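Local atomic coordinates of glycogen synthase (Cyanobacterium sp. CLg1, PDB entry 6GNF), a protein that belongs to the bacterial glycogen (starch) synthases, glycosyltransferases built from two Rossmann-like domains. Residues 466-474 / 494-505. Sequence-based numbering, arbitrary orientation.
Sequences FGFLMNKIP and AMIVGMKKALQE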
ATOM      1  N   PHE A 466     -10.359 -13.265 -16.216  1.00 71.95           N
ATOM      2  CA  PHE A 466      -8.957 -13.310 -15.786  1.00 71.44           C
ATOM      3  C   PHE A 466      -8.657 -14.247 -14.612  1.00 69.83           C
ATOM      4  O   PHE A 466      -7.509 -14.653 -14.421  1.00 69.09           O
ATOM      5  CB  PHE A 466      -8.469 -11.903 -15.429  1.00 70.57           C
ATOM      6  CG  PHE A 466      -8.609 -10.898 -16.541  1.00 72.41           C
ATOM      7  CD1 PHE A 466      -8.288 -11.222 -17.855  1.00 75.42           C
ATOM      8  CD2 PHE A 466      -9.025  -9.602 -16.260  1.00 72.02           C
ATOM      9  CE1 PHE A 466      -8.408 -10.277 -18.862  1.00 76.54           C
ATOM     10  CE2 PHE A 466      -9.144  -8.657 -17.263  1.00 72.59           C
ATOM     11  CZ  PHE A 466      -8.837  -8.996 -18.566  1.00 74.23           C
ATOM     12  N   GLY A 467      -9.661 -14.568 -13.804  1.00 69.55           N
ATOM     13  CA  GLY A 467      -9.418 -15.383 -12.618  1.00 68.52           C
ATOM     14  C   GLY A 467     -10.673 -15.743 -11.857  1.00 69.37           C
ATOM     15  O   GLY A 467     -11.774 -15.587 -12.374  1.00 71.46           O
ATOM     16  N   PHE A 468     -10.496 -16.197 -10.619  1.00 68.94           N
ATOM     17  CA  PHE A 468     -11.589 -16.751  -9.818  1.00 69.60           C
ATOM     18  C   PHE A 468     -11.712 -16.086  -8.456  1.00 67.66           C
ATOM     19  O   PHE A 468     -10.710 -15.702  -7.863  1.00 66.59           O
ATOM     20  CB  PHE A 468     -11.368 -18.247  -9.608  1.00 71.39           C
ATOM     21  CG  PHE A 468     -11.255 -19.024 -10.880  1.00 73.37           C
ATOM     22  CD1 PHE A 468     -10.028 -19.208 -11.489  1.00 73.31           C
ATOM     23  CD2 PHE A 468     -12.382 -19.570 -11.471  1.00 76.00           C
ATOM     24  CE1 PHE A 468      -9.923 -19.927 -12.668  1.00 75.69           C
ATOM     25  CE2 PHE A 468     -12.287 -20.295 -12.646  1.00 77.25           C
ATOM     26  CZ  PHE A 468     -11.056 -20.472 -13.247  1.00 77.30           C
ATOM     27  N   LEU A 469     -12.944 -15.992  -7.962  1.00 68.73           N
ATOM     28  CA  LEU A 469     -13.228 -15.449  -6.640  1.00 68.94           C
ATOM     29  C   LEU A 469     -13.492 -16.563  -5.630  1.00 70.79           C
ATOM     30  O   LEU A 469     -14.184 -17.539  -5.935  1.00 74.11           O
ATOM     31  CB  LEU A 469     -14.455 -14.539  -6.675  1.00 69.35           C
ATOM     32  CG  LEU A 469     -14.404 -13.307  -7.574  1.00 69.46           C
ATOM     33  CD1 LEU A 469     -15.622 -12.424  -7.306  1.00 70.40           C
ATOM     34  CD2 LEU A 469     -13.125 -12.511  -7.371  1.00 68.23           C
ATOM     35  N   MET A 470     -12.979 -16.366  -4.420  1.00 70.39           N
ATOM     36  CA  MET A 470     -13.306 -17.207  -3.279  1.00 72.39           C
ATOM     37  C   MET A 470     -14.634 -16.740  -2.691  1.00 74.02           C
ATOM     38  O   MET A 470     -15.212 -15.745  -3.131  1.00 73.44           O
ATOM     39  CB  MET A 470     -12.272 -17.028  -2.168  1.00 73.08           C
ATOM     40  CG  MET A 470     -10.829 -17.239  -2.558  1.00 72.60           C
ATOM     41  SD  MET A 470      -9.746 -16.672  -1.241  1.00 70.69           S
ATOM     42  CE  MET A 470      -8.165 -17.038  -1.998  1.00 70.85           C
ATOM     43  N   ASN A 471     -15.092 -17.434  -1.656  1.00 74.57           N
ATOM     44  CA  ASN A 471     -16.109 -16.866  -0.789  1.00 75.53           C
ATOM     45  C   ASN A 471     -15.416 -15.906   0.172  1.00 73.81           C
ATOM     46  O   ASN A 471     -14.188 -15.880   0.257  1.00 75.10           O
ATOM     47  CB  ASN A 471     -16.866 -17.958  -0.030  1.00 77.50           C
ATOM     48  CG  ASN A 471     -17.772 -18.780  -0.928  1.00 80.72           C
ATOM     49  OD1 ASN A 471     -18.161 -18.343  -2.007  1.00 80.97           O
ATOM     50  ND2 ASN A 471     -18.140 -19.970  -0.465  1.00 83.13           N
ATOM     51  N   LYS A 472     -16.205 -15.109   0.880  1.00 73.39           N
ATOM     52  CA  LYS A 472     -15.682 -14.083   1.783  1.00 72.05           C
ATOM     53  C   LYS A 472     -14.879 -14.689   2.933  1.00 71.48           C
ATOM     54  O   LYS A 472     -15.303 -15.660   3.538  1.00 74.63           O
ATOM     55  CB  LYS A 472     -16.848 -13.266   2.345  1.00 72.87           C
ATOM     56  CG  LYS A 472     -16.443 -12.080   3.194  1.00 72.57           C
ATOM     57  CD  LYS A 472     -17.661 -11.465   3.865  1.00 74.18           C
ATOM     58  CE  LYS A 472     -17.267 -10.326   4.787  1.00 72.70           C
ATOM     59  NZ  LYS A 472     -16.680  -9.181   4.032  1.00 71.38           N
ATOM     60  N   ILE A 473     -13.725 -14.104   3.228  1.00 69.89           N
ATOM     61  CA  ILE A 473     -12.912 -14.519   4.368  1.00 71.01           C
ATOM     62  C   ILE A 473     -13.349 -13.671   5.557  1.00 73.22           C
ATOM     63  O   ILE A 473     -13.122 -12.469   5.559  1.00 73.72           O
ATOM     64  CB  ILE A 473     -11.400 -14.310   4.114  1.00 69.79           C
ATOM     65  CG1 ILE A 473     -10.976 -14.893   2.755  1.00 69.12           C
ATOM     66  CG2 ILE A 473     -10.576 -14.923   5.242  1.00 69.82           C
ATOM     67  CD1 ILE A 473     -11.201 -16.382   2.595  1.00 71.11           C
ATOM     68  N   PRO A 474     -13.987 -14.288   6.563  1.00 77.97           N
ATOM     69  CA  PRO A 474     -14.617 -13.471   7.600  1.00 80.36           C
ATOM     70  C   PRO A 474     -13.616 -12.756   8.499  1.00 82.99           C
ATOM     71  O   PRO A 474     -12.553 -13.300   8.798  1.00 85.98           O
ATOM     72  CB  PRO A 474     -15.451 -14.479   8.392  1.00 82.84           C
ATOM     73  CG  PRO A 474     -14.811 -15.801   8.150  1.00 83.64           C
ATOM     74  CD  PRO A 474     -14.120 -15.734   6.821  1.00 81.15           C
ATOM     75  N   ALA A 494     -13.959 -21.075   2.815  1.00 80.14           N
ATOM     76  CA  ALA A 494     -14.229 -20.036   1.823  1.00 78.33           C
ATOM     77  C   ALA A 494     -13.109 -19.928   0.778  1.00 76.99           C
ATOM     78  O   ALA A 494     -13.377 -19.730  -0.411  1.00 77.47           O
ATOM     79  CB  ALA A 494     -14.441 -18.703   2.517  1.00 77.18           C
ATOM     80  N   MET A 495     -11.864 -20.070   1.223  1.00 76.55           N
ATOM     81  CA  MET A 495     -10.713 -20.027   0.321  1.00 75.63           C
ATOM     82  C   MET A 495     -10.738 -21.225  -0.618  1.00 76.71           C
ATOM     83  O   MET A 495     -10.576 -21.086  -1.823  1.00 76.95           O
ATOM     84  CB  MET A 495      -9.405 -20.019   1.124  1.00 74.35           C
ATOM     85  CG  MET A 495      -8.138 -19.991   0.278  1.00 72.51           C
ATOM     86  SD  MET A 495      -6.632 -20.022   1.269  1.00 70.33           S
ATOM     87  CE  MET A 495      -6.642 -21.717   1.844  1.00 72.57           C
ATOM     88  N   ILE A 496     -10.963 -22.402  -0.052  1.00 79.77           N
ATOM     89  CA  ILE A 496     -10.927 -23.652  -0.812  1.00 82.46           C
ATOM     90  C   ILE A 496     -12.006 -23.718  -1.899  1.00 81.97           C
ATOM     91  O   ILE A 496     -11.783 -24.301  -2.959  1.00 79.31           O
ATOM     92  CB  ILE A 496     -11.006 -24.867   0.134  1.00 85.50           C
ATOM     93  CG1 ILE A 496      -9.692 -24.977   0.920  1.00 85.76           C
ATOM     94  CG2 ILE A 496     -11.265 -26.154  -0.635  1.00 88.34           C
ATOM     95  CD1 ILE A 496      -9.779 -25.833   2.164  1.00 89.10           C
ATOM     96  N   VAL A 497     -13.166 -23.120  -1.645  1.00 82.90           N
ATOM     97  CA  VAL A 497     -14.200 -23.001  -2.674  1.00 83.82           C
ATOM     98  C   VAL A 497     -13.634 -22.323  -3.924  1.00 82.28           C
ATOM     99  O   VAL A 497     -13.852 -22.801  -5.043  1.00 84.17           O
ATOM    100  CB  VAL A 497     -15.446 -22.240  -2.151  1.00 84.85           C
ATOM    101  CG1 VAL A 497     -16.339 -21.771  -3.295  1.00 84.30           C
ATOM    102  CG2 VAL A 497     -16.238 -23.127  -1.199  1.00 86.95           C
ATOM    103  N   GLY A 498     -12.898 -21.229  -3.730  1.00 79.00           N
ATOM    104  CA  GLY A 498     -12.266 -20.523  -4.841  1.00 76.39           C
ATOM    105  C   GLY A 498     -11.203 -21.355  -5.531  1.00 75.58           C
ATOM    106  O   GLY A 498     -11.143 -21.399  -6.759  1.00 74.80           O
ATOM    107  N   MET A 499     -10.386 -22.044  -4.745  1.00 76.70           N
ATOM    108  CA  MET A 499      -9.313 -22.873  -5.300  1.00 78.06           C
ATOM    109  C   MET A 499      -9.881 -24.012  -6.143  1.00 79.79           C
ATOM    110  O   MET A 499      -9.355 -24.319  -7.212  1.00 79.75           O
ATOM    111  CB  MET A 499      -8.424 -23.427  -4.182  1.00 78.65           C
ATOM    112  CG  MET A 499      -7.640 -22.350  -3.446  1.00 77.11           C
ATOM    113  SD  MET A 499      -6.844 -22.953  -1.948  1.00 78.48           S
ATOM    114  CE  MET A 499      -5.510 -23.921  -2.647  1.00 78.38           C
ATOM    115  N   LYS A 500     -10.967 -24.623  -5.669  1.00 82.86           N
ATOM    116  CA  LYS A 500     -11.634 -25.699  -6.408  1.00 85.50           C
ATOM    117  C   LYS A 500     -12.239 -25.203  -7.716  1.00 86.00           C
ATOM    118  O   LYS A 500     -12.182 -25.908  -8.719  1.00 85.41           O
ATOM    119  CB  LYS A 500     -12.722 -26.356  -5.557  1.00 88.82           C
ATOM    120  CG  LYS A 500     -12.179 -27.291  -4.494  1.00 92.11           C
ATOM    121  CD  LYS A 500     -13.305 -27.957  -3.721  1.00 97.51           C
ATOM    122  CE  LYS A 500     -12.831 -29.220  -3.019  1.00101.10           C
ATOM    123  NZ  LYS A 500     -13.946 -29.888  -2.295  1.00104.70           N
ATOM    124  N   LYS A 501     -12.852 -24.019  -7.697  1.00 84.01           N
ATOM    125  CA  LYS A 501     -13.344 -23.412  -8.930  1.00 84.97           C
ATOM    126  C   LYS A 501     -12.227 -23.373  -9.965  1.00 82.70           C
ATOM    127  O   LYS A 501     -12.426 -23.752 -11.113  1.00 83.75           O
ATOM    128  CB  LYS A 501     -13.842 -21.987  -8.693  1.00 85.78           C
ATOM    129  CG  LYS A 501     -15.302 -21.831  -8.309  1.00 88.54           C
ATOM    130  CD  LYS A 501     -15.604 -20.340  -8.142  1.00 89.02           C
ATOM    131  CE  LYS A 501     -17.081 -20.048  -7.938  1.00 92.39           C
ATOM    132  NZ  LYS A 501     -17.564 -20.533  -6.617  1.00 93.73           N
ATOM    133  N   ALA A 502     -11.052 -22.913  -9.546  1.00 81.21           N
ATOM    134  CA  ALA A 502      -9.911 -22.756 -10.443  1.00 80.66           C
ATOM    135  C   ALA A 502      -9.367 -24.089 -10.933  1.00 83.30           C
ATOM    136  O   ALA A 502      -9.055 -24.232 -12.116  1.00 84.18           O
ATOM    137  CB  ALA A 502      -8.806 -21.964  -9.764  1.00 78.32           C
ATOM    138  N   LEU A 503      -9.248 -25.050 -10.021  1.00 84.96           N
ATOM    139  CA  LEU A 503      -8.672 -26.355 -10.355  1.00 87.31           C
ATOM    140  C   LEU A 503      -9.560 -27.156 -11.302  1.00 89.97           C
ATOM    141  O   LEU A 503      -9.069 -28.001 -12.036  1.00 91.31           O
ATOM    142  CB  LEU A 503      -8.379 -27.169  -9.090  1.00 88.24           C
ATOM    143  CG  LEU A 503      -7.220 -26.669  -8.215  1.00 87.03           C
ATOM    144  CD1 LEU A 503      -7.094 -27.522  -6.962  1.00 88.37           C
ATOM    145  CD2 LEU A 503      -5.905 -26.657  -8.984  1.00 86.63           C
ATOM    146  N   GLN A 504     -10.862 -26.889 -11.285  1.00 91.82           N
ATOM    147  CA  GLN A 504     -11.785 -27.500 -12.233  1.00 93.36           C
ATOM    148  C   GLN A 504     -11.394 -27.217 -13.681  1.00 93.04           C
ATOM    149  O   GLN A 504     -11.675 -28.019 -14.562  1.00 95.08           O
ATOM    150  CB  GLN A 504     -13.195 -26.971 -12.007  1.00 95.37           C
ATOM    151  CG  GLN A 504     -13.869 -27.480 -10.735  1.00 97.80           C
ATOM    152  CD  GLN A 504     -14.718 -28.708 -10.970  1.00103.00           C
ATOM    153  OE1 GLN A 504     -14.530 -29.421 -11.958  1.00107.15           O
ATOM    154  NE2 GLN A 504     -15.631 -28.987 -10.051  1.00105.61           N
ATOM    155  N   GLU A 505     -10.741 -26.081 -13.920  1.00 90.00           N
ATOM    156  CA  GLU A 505     -10.300 -25.706 -15.268  1.00 90.44           C
ATOM    157  C   GLU A 505      -8.807 -25.912 -15.515  1.00 88.63           C
ATOM    158  O   GLU A 505      -8.342 -25.729 -16.639  1.00 88.71           O
ATOM    159  CB  GLU A 505     -10.640 -24.242 -15.549  1.00 89.49           C
ATOM    160  CG  GLU A 505     -12.124 -23.960 -15.698  1.00 91.88           C
ATOM    161  CD  GLU A 505     -12.413 -22.511 -16.042  1.00 92.07           C
ATOM    162  OE1 GLU A 505     -13.558 -22.081 -15.799  1.00 93.06           O
ATOM    163  OE2 GLU A 505     -11.519 -21.797 -16.550  1.00 91.67           O
TER
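Phe-468 lays its ring flat on the helical backbone at Ala-502, a CH-pi contact. The CA of Ala-502 stands 3.6 Å from the ring centroid and 13° off the ring normal, while CB of Ala-502 slips under one flank, 3.5 Å from CD1 of Phe-468. With chi2 at 89°, the ring is turned broadside to the helix. At its rim the carboxylate of Glu-505 lies close to the ring plane but is turned steeply against it, OE2 being 3.6 Å from CZ of Phe-468; there the acidic group probably meets the weakly positive C-H edge rather than the pi cloud.

Apolar packing continues along the strand's exit. Met-470 runs extended beside Met-495, pointing the same way, and CE of Met-470 reaches CG of Met-495 at 3.7 Å; Leu-428 touches Met-470, and Val-367 touches Met-495. Gly-498 brings its CA within 3.8 Å of the CA of Met-470, a spacing that the lack of a side chain makes possible. Beyond it, CD1 of Ile-473 leans on CB of Ala-494, and the methyls of Val-497 support the amide of Asn-471.

A single hydrogen bond joins the backbones: N of Asn-471 donates to O of Ala-494 at 3.1 Å, with an angle of 151° at the hydrogen, approaching from above the carbonyl plane.

Strand 468-469 is the edge of the six-stranded parallel sheet, paired with strand 449-452, and helix 485-503 packs across one face of the sheet at this edge, in the C-terminal Rossmann-like domain of the GT-B fold. The example illustrates how a glycine on the facing side of a helix lets a strand's backbone approach closely: apolar contacts do most of the holding, and one backbone hydrogen bond ties the residue after Met-470 to the helix.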